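Local coordinates for protein P450 epoxidase (Sorangium cellulosum, PDB 1Q5D) that is a cytochrome P450, a haem protein that binds iron protoporphyrin IX in a largely helical fold, at residues E26-A31 with A402-E407; K18-G23 with I300-T305. All coordinates share one frame; numbering follows the deposited sequence.

Two neighbouring contacts, their centres about 5 Å apart, show how N-terminal segments of a cytochrome P450 meet chain far along the sequence through arginines. In both, a buried arginine reaches from a pocket-lining segment (402-407 or 300-305) to the segment just before or at the start of helix 29-38. Contact 1 is partly buried and rests on packing, since the polar partners of its arginine lie outside the two segments. Contact 2 is wholly buried and has a direct hydrogen bond to a backbone carbonyl. The pocket-lining segments are themselves joined, probably by hydrogen bonds from Arg404 N to Ile300 O and from Arg302 N to Ala402 O, and both touch EPB.

Contact 1: E26-A31 with A402-E407; sequences EDPFPA and AFRNIE. With EPB (7,11-dihydroxy-8,8,10,12,16-pentamethyl-3-[1-methyl-2-(2-methyl-thiazol-4-yl)vinyl]-4,17-dioxabicyclo[14.1.0]heptadecane-5,9-dione), chain C.
Pro28 sets CD over one face of the Arg404 guanidinium, 3.3 Å above the plane and offset toward the rim. The contact joins the N-terminal end of helix 29-38 in this cytochrome P450 to the residues leading into strand 406-412. Arg404, centre of an inverse gamma turn, bends at chi3 (45°), which turns its guanidinium toward Pro28 and Phe29. Phe29 meets the same group nearly perpendicularly, the ring and guanidinium planes being 87° apart, and its CZ lies 3.6 Å from Arg404 NH1. Glu26 O packs at the guanidinium edge, 3.5 Å from Arg404 NH2. Within 26-31, Pro28 CG sits over the centre of the Phe29 ring, so the proline packs into the corner the two planes form. The charge of Arg404 is met from outside these segments: NH1 forms a salt bridge with Asp298 and also hydrogen-bonds to Asn299 O, while NE donates to Ala25 O. These partners probably fix the rotation of the group. On the helix side, Asp27 OD1 accepts a weak capping bond from Phe29 N. At the pocket side, Ala402 CB approaches EPB O12 at 3.3 Å, and Phe403 CZ lies 3.6 Å from EPB O16.

Contact 2: K18-G23 with I300-T305; sequences KPFAPG and ILRIGT. With EPB (7,11-dihydroxy-8,8,10,12,16-pentamethyl-3-[1-methyl-2-(2-methyl-thiazol-4-yl)vinyl]-4,17-dioxabicyclo[14.1.0]heptadecane-5,9-dione), chain C.
A type I beta turn from Lys18 to Ala21, in the loop before helix 29-38, meets the residues leading into strand 304-309, part of the mixed beta sheet of this cytochrome P450. At its centre Arg302 NH1 donates to Pro19 O at 2.7 Å. The acceptor lies in the guanidinium plane, and the donor approaches almost along the carbonyl bond, with a C=O...N angle of 161°. A bend at chi3 (-63°) turns the guanidinium into this position. The same nitrogen donates to a water, which in turn donates to Ala21 O, so NH1 holds one carbonyl directly and a second through the water. Phe20 CE2 meets the Arg302 CD methylene obliquely at 3.7 Å; the ring and guanidinium planes, though only 9° apart, do not make a stack. Pro19 CB meets Ile303 CG1 at 3.9 Å, and Trp44 touches both residues. Beyond the contact, Arg302 NE hydrogen-bonds to His400 O and NH2 to Gly398 O. On the ligand side EPB O10 donates to Gly304 O at 2.9 Å, and Thr305 OG1 hydrogen-bonds to a haem oxygen. With backbone carbonyls meeting all three guanidinium nitrogens, the buried positive charge is probably stabilised by peptide dipoles.

Contact 1: E26-A31 with A402-E407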
# COMPACT_ATOMS: atom_id res chain seq x y z
N GLU A 26 7.55 14.08 5.85
CA GLU A 26 7.38 15.21 4.94
C GLU A 26 8.42 15.26 3.81
O GLU A 26 8.10 15.60 2.67
CB GLU A 26 7.40 16.55 5.70
CG GLU A 26 7.22 17.77 4.80
CD GLU A 26 7.27 19.08 5.57
OE1 GLU A 26 7.95 19.15 6.63
OE2 GLU A 26 6.62 20.05 5.12
N ASP A 27 9.66 14.93 4.13
CA ASP A 27 10.73 14.99 3.14
C ASP A 27 11.94 14.17 3.59
O ASP A 27 12.87 14.69 4.21
CB ASP A 27 11.13 16.45 2.89
CG ASP A 27 12.18 16.59 1.81
OD1 ASP A 27 12.43 15.61 1.06
OD2 ASP A 27 12.80 17.66 1.63
N PRO A 28 11.90 12.87 3.31
CA PRO A 28 12.96 11.97 3.73
C PRO A 28 14.15 11.97 2.78
O PRO A 28 15.13 11.27 3.04
CB PRO A 28 12.28 10.60 3.67
CG PRO A 28 11.30 10.75 2.56
CD PRO A 28 10.80 12.16 2.62
N PHE A 29 14.05 12.71 1.69
CA PHE A 29 14.98 12.50 0.59
C PHE A 29 16.44 12.91 0.84
O PHE A 29 17.35 12.12 0.56
CB PHE A 29 14.37 12.99 -0.73
CG PHE A 29 13.12 12.23 -1.09
CD1 PHE A 29 11.87 12.81 -0.92
CD2 PHE A 29 13.20 10.90 -1.46
CE1 PHE A 29 10.72 12.08 -1.22
CE2 PHE A 29 12.05 10.17 -1.75
CZ PHE A 29 10.82 10.77 -1.62
N PRO A 30 16.66 14.08 1.42
CA PRO A 30 18.03 14.47 1.81
C PRO A 30 18.70 13.46 2.74
O PRO A 30 19.85 13.10 2.52
CB PRO A 30 17.82 15.82 2.51
CG PRO A 30 16.59 16.36 1.89
CD PRO A 30 15.68 15.14 1.73
N ALA A 31 17.98 12.97 3.75
CA ALA A 31 18.53 11.97 4.67
C ALA A 31 18.86 10.63 4.02
O ALA A 31 19.93 10.08 4.25
CB ALA A 31 17.61 11.77 5.89
N ALA A 402 4.53 2.26 8.68
CA ALA A 402 4.82 1.84 7.31
C ALA A 402 4.77 2.96 6.27
O ALA A 402 5.40 2.87 5.22
CB ALA A 402 3.87 0.69 6.89
N PHE A 403 3.99 4.00 6.53
CA PHE A 403 3.73 5.00 5.52
C PHE A 403 4.18 6.37 5.96
O PHE A 403 4.13 6.71 7.15
CB PHE A 403 2.23 5.08 5.22
CG PHE A 403 1.65 3.80 4.68
CD1 PHE A 403 0.65 3.14 5.38
CD2 PHE A 403 2.07 3.30 3.46
CE1 PHE A 403 0.10 1.97 4.88
CE2 PHE A 403 1.53 2.13 2.95
CZ PHE A 403 0.55 1.46 3.66
N ARG A 404 4.57 7.17 4.98
CA ARG A 404 4.70 8.60 5.18
C ARG A 404 3.27 9.15 5.12
O ARG A 404 2.87 9.77 4.12
CB ARG A 404 5.59 9.22 4.08
CG ARG A 404 6.96 8.54 3.89
CD ARG A 404 7.72 8.99 2.61
NE ARG A 404 7.65 10.44 2.47
CZ ARG A 404 7.61 11.08 1.31
NH1 ARG A 404 7.66 10.41 0.16
NH2 ARG A 404 7.53 12.40 1.29
N ASN A 405 2.50 8.92 6.19
CA ASN A 405 1.06 9.16 6.16
C ASN A 405 0.70 10.65 6.24
O ASN A 405 1.11 11.35 7.17
CB ASN A 405 0.35 8.38 7.28
CG ASN A 405 0.87 8.73 8.68
OD1 ASN A 405 2.08 8.81 8.91
ND2 ASN A 405 -0.06 8.91 9.64
N ILE A 406 -0.04 11.13 5.25
CA ILE A 406 -0.57 12.49 5.30
C ILE A 406 -1.86 12.48 6.09
O ILE A 406 -2.81 11.77 5.75
CB ILE A 406 -0.84 13.04 3.88
CG1 ILE A 406 0.45 13.09 3.07
CG2 ILE A 406 -1.42 14.45 3.99
CD1 ILE A 406 0.24 13.50 1.58
N GLU A 407 -1.90 13.28 7.16
CA GLU A 407 -3.06 13.35 8.01
C GLU A 407 -4.10 14.34 7.50
O GLU A 407 -5.30 14.13 7.67
CB GLU A 407 -2.64 13.70 9.45
CG GLU A 407 -1.80 12.60 10.09
CD GLU A 407 -1.32 12.95 11.49
OE1 GLU A 407 -1.05 12.01 12.25
OE2 GLU A 407 -1.21 14.14 11.82
O16 EPB C . 0.19 -1.74 5.28
C51 EPB C . 2.96 -0.89 1.43
O41 EPB C . 1.23 -2.58 0.27
C5 EPB C . 2.29 -2.18 1.13
C4 EPB C . 0.88 -2.78 1.65
C16 EPB C . 1.04 -2.54 5.37
O1 EPB C . 1.14 -3.71 4.62
C2 EPB C . 0.09 -4.13 3.58
C3 EPB C . 0.78 -4.12 2.16
C20 EPB C . -0.30 -5.58 4.07
C21 EPB C . -1.10 -5.54 5.36
C22 EPB C . 0.05 -6.71 3.40
C23 EPB C . -0.15 -8.14 3.68
N26 EPB C . -0.13 -8.57 4.99
C25 EPB C . -0.31 -9.91 5.07
C27 EPB C . -0.33 -10.56 6.40
C24 EPB C . -0.31 -9.12 2.78
S1 EPB C . -0.47 -10.64 3.57
C15 EPB C . 2.19 -2.36 6.40
C14 EPB C . 2.59 -3.67 7.22
O14 EPB C . 1.36 -4.11 7.76
C13 EPB C . 3.80 -3.50 8.30
C29 EPB C . 3.34 -2.48 9.40
C30 EPB C . 4.02 -4.82 9.04
C12 EPB C . 5.16 -2.92 7.61
O12 EPB C . 5.66 -1.82 8.00
C11 EPB C . 5.96 -3.63 6.45
C28 EPB C . 7.43 -3.63 6.93
C10 EPB C . 5.42 -3.10 5.15
O10 EPB C . 5.86 -1.72 4.95
C9 EPB C . 5.95 -4.01 4.07
C91 EPB C . 5.41 -5.35 4.26
C8 EPB C . 5.47 -3.72 2.69
C7 EPB C . 4.38 -2.57 2.56
C6 EPB C . 3.21 -3.40 1.81

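Contact 2: K18-G23 with I300-T305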
# COMPACT_ATOMS: atom_id res chain seq x y z
N LYS A 18 17.03 7.83 10.77
CA LYS A 18 15.97 8.09 11.74
C LYS A 18 14.64 8.33 11.04
O LYS A 18 14.20 9.47 10.94
CB LYS A 18 16.32 9.34 12.57
CG LYS A 18 17.56 9.17 13.42
CD LYS A 18 18.05 10.52 13.94
CE LYS A 18 19.31 10.34 14.76
NZ LYS A 18 19.68 11.61 15.45
N PRO A 19 14.00 7.27 10.56
CA PRO A 19 12.76 7.44 9.77
C PRO A 19 11.52 7.84 10.60
O PRO A 19 10.44 8.04 10.02
CB PRO A 19 12.57 6.05 9.16
CG PRO A 19 13.18 5.10 10.19
CD PRO A 19 14.38 5.86 10.72
N PHE A 20 11.66 7.95 11.93
CA PHE A 20 10.58 8.47 12.78
C PHE A 20 10.84 9.87 13.32
O PHE A 20 10.04 10.42 14.08
CB PHE A 20 10.25 7.50 13.93
CG PHE A 20 9.75 6.17 13.46
CD1 PHE A 20 10.61 5.10 13.34
CD2 PHE A 20 8.43 6.03 13.05
CE1 PHE A 20 10.15 3.87 12.87
CE2 PHE A 20 7.98 4.81 12.57
CZ PHE A 20 8.84 3.73 12.48
N ALA A 21 11.95 10.47 12.90
CA ALA A 21 12.24 11.86 13.25
C ALA A 21 11.19 12.78 12.66
O ALA A 21 10.71 12.55 11.54
CB ALA A 21 13.61 12.26 12.74
N PRO A 22 10.80 13.80 13.41
CA PRO A 22 9.93 14.85 12.89
C PRO A 22 10.51 15.38 11.60
O PRO A 22 11.73 15.56 11.50
CB PRO A 22 9.98 15.94 13.98
CG PRO A 22 10.34 15.21 15.22
CD PRO A 22 11.15 14.01 14.83
N GLY A 23 9.66 15.60 10.60
CA GLY A 23 10.13 16.05 9.31
C GLY A 23 10.46 14.98 8.28
O GLY A 23 10.47 15.28 7.08
N ILE A 300 5.29 6.55 -1.12
CA ILE A 300 4.53 6.66 0.13
C ILE A 300 5.07 5.84 1.30
O ILE A 300 4.61 6.02 2.45
CB ILE A 300 3.05 6.23 -0.09
CG1 ILE A 300 3.00 4.75 -0.51
CG2 ILE A 300 2.33 7.19 -1.05
CD1 ILE A 300 1.59 4.09 -0.50
N LEU A 301 5.99 4.92 1.03
CA LEU A 301 6.53 4.07 2.08
C LEU A 301 7.57 4.83 2.90
O LEU A 301 8.44 5.49 2.33
CB LEU A 301 7.17 2.80 1.52
CG LEU A 301 6.19 1.81 0.88
CD1 LEU A 301 6.89 0.57 0.32
CD2 LEU A 301 5.15 1.43 1.95
N ARG A 302 7.46 4.75 4.22
CA ARG A 302 8.41 5.38 5.15
C ARG A 302 9.79 4.77 5.03
O ARG A 302 10.81 5.46 4.95
CB ARG A 302 7.92 5.19 6.59
CG ARG A 302 8.79 5.89 7.66
CD ARG A 302 8.15 5.85 9.06
NE ARG A 302 6.89 6.58 9.06
CZ ARG A 302 6.77 7.88 9.30
NH1 ARG A 302 7.84 8.63 9.59
NH2 ARG A 302 5.57 8.43 9.26
N ILE A 303 9.83 3.44 5.06
CA ILE A 303 11.09 2.72 4.90
C ILE A 303 11.03 1.83 3.65
O ILE A 303 11.77 2.04 2.69
CB ILE A 303 11.41 1.89 6.18
CG1 ILE A 303 11.27 2.77 7.43
CG2 ILE A 303 12.81 1.29 6.10
CD1 ILE A 303 10.41 2.16 8.52
N GLY A 304 10.16 0.83 3.66
CA GLY A 304 9.98 -0.04 2.51
C GLY A 304 9.34 -1.36 2.85
O GLY A 304 8.36 -1.42 3.60
N THR A 305 9.88 -2.44 2.31
CA THR A 305 9.36 -3.74 2.63
C THR A 305 10.49 -4.61 3.14
O THR A 305 11.65 -4.21 3.07
CB THR A 305 8.61 -4.37 1.44
OG1 THR A 305 8.02 -5.59 1.87
CG2 THR A 305 9.58 -4.79 0.32
O16 EPB C . 0.19 -1.74 5.28
C51 EPB C . 2.96 -0.89 1.43
O41 EPB C . 1.23 -2.58 0.27
C5 EPB C . 2.29 -2.18 1.13
C4 EPB C . 0.88 -2.78 1.65
C16 EPB C . 1.04 -2.54 5.37
O1 EPB C . 1.14 -3.71 4.62
C2 EPB C . 0.09 -4.13 3.58
C3 EPB C . 0.78 -4.12 2.16
C20 EPB C . -0.30 -5.58 4.07
C21 EPB C . -1.10 -5.54 5.36
C22 EPB C . 0.05 -6.71 3.40
C23 EPB C . -0.15 -8.14 3.68
N26 EPB C . -0.13 -8.57 4.99
C25 EPB C . -0.31 -9.91 5.07
C27 EPB C . -0.33 -10.56 6.40
C24 EPB C . -0.31 -9.12 2.78
S1 EPB C . -0.47 -10.64 3.57
C15 EPB C . 2.19 -2.36 6.40
C14 EPB C . 2.59 -3.67 7.22
O14 EPB C . 1.36 -4.11 7.76
C13 EPB C . 3.80 -3.50 8.30
C29 EPB C . 3.34 -2.48 9.40
C30 EPB C . 4.02 -4.82 9.04
C12 EPB C . 5.16 -2.92 7.61
O12 EPB C . 5.66 -1.82 8.00
C11 EPB C . 5.96 -3.63 6.45
C28 EPB C . 7.43 -3.63 6.93
C10 EPB C . 5.42 -3.10 5.15
O10 EPB C . 5.86 -1.72 4.95
C9 EPB C . 5.95 -4.01 4.07
C91 EPB C . 5.41 -5.35 4.26
C8 EPB C . 5.47 -3.72 2.69
C7 EPB C . 4.38 -2.57 2.56
C6 EPB C . 3.21 -3.40 1.81
O HOH W 1 8.31 11.57 10.16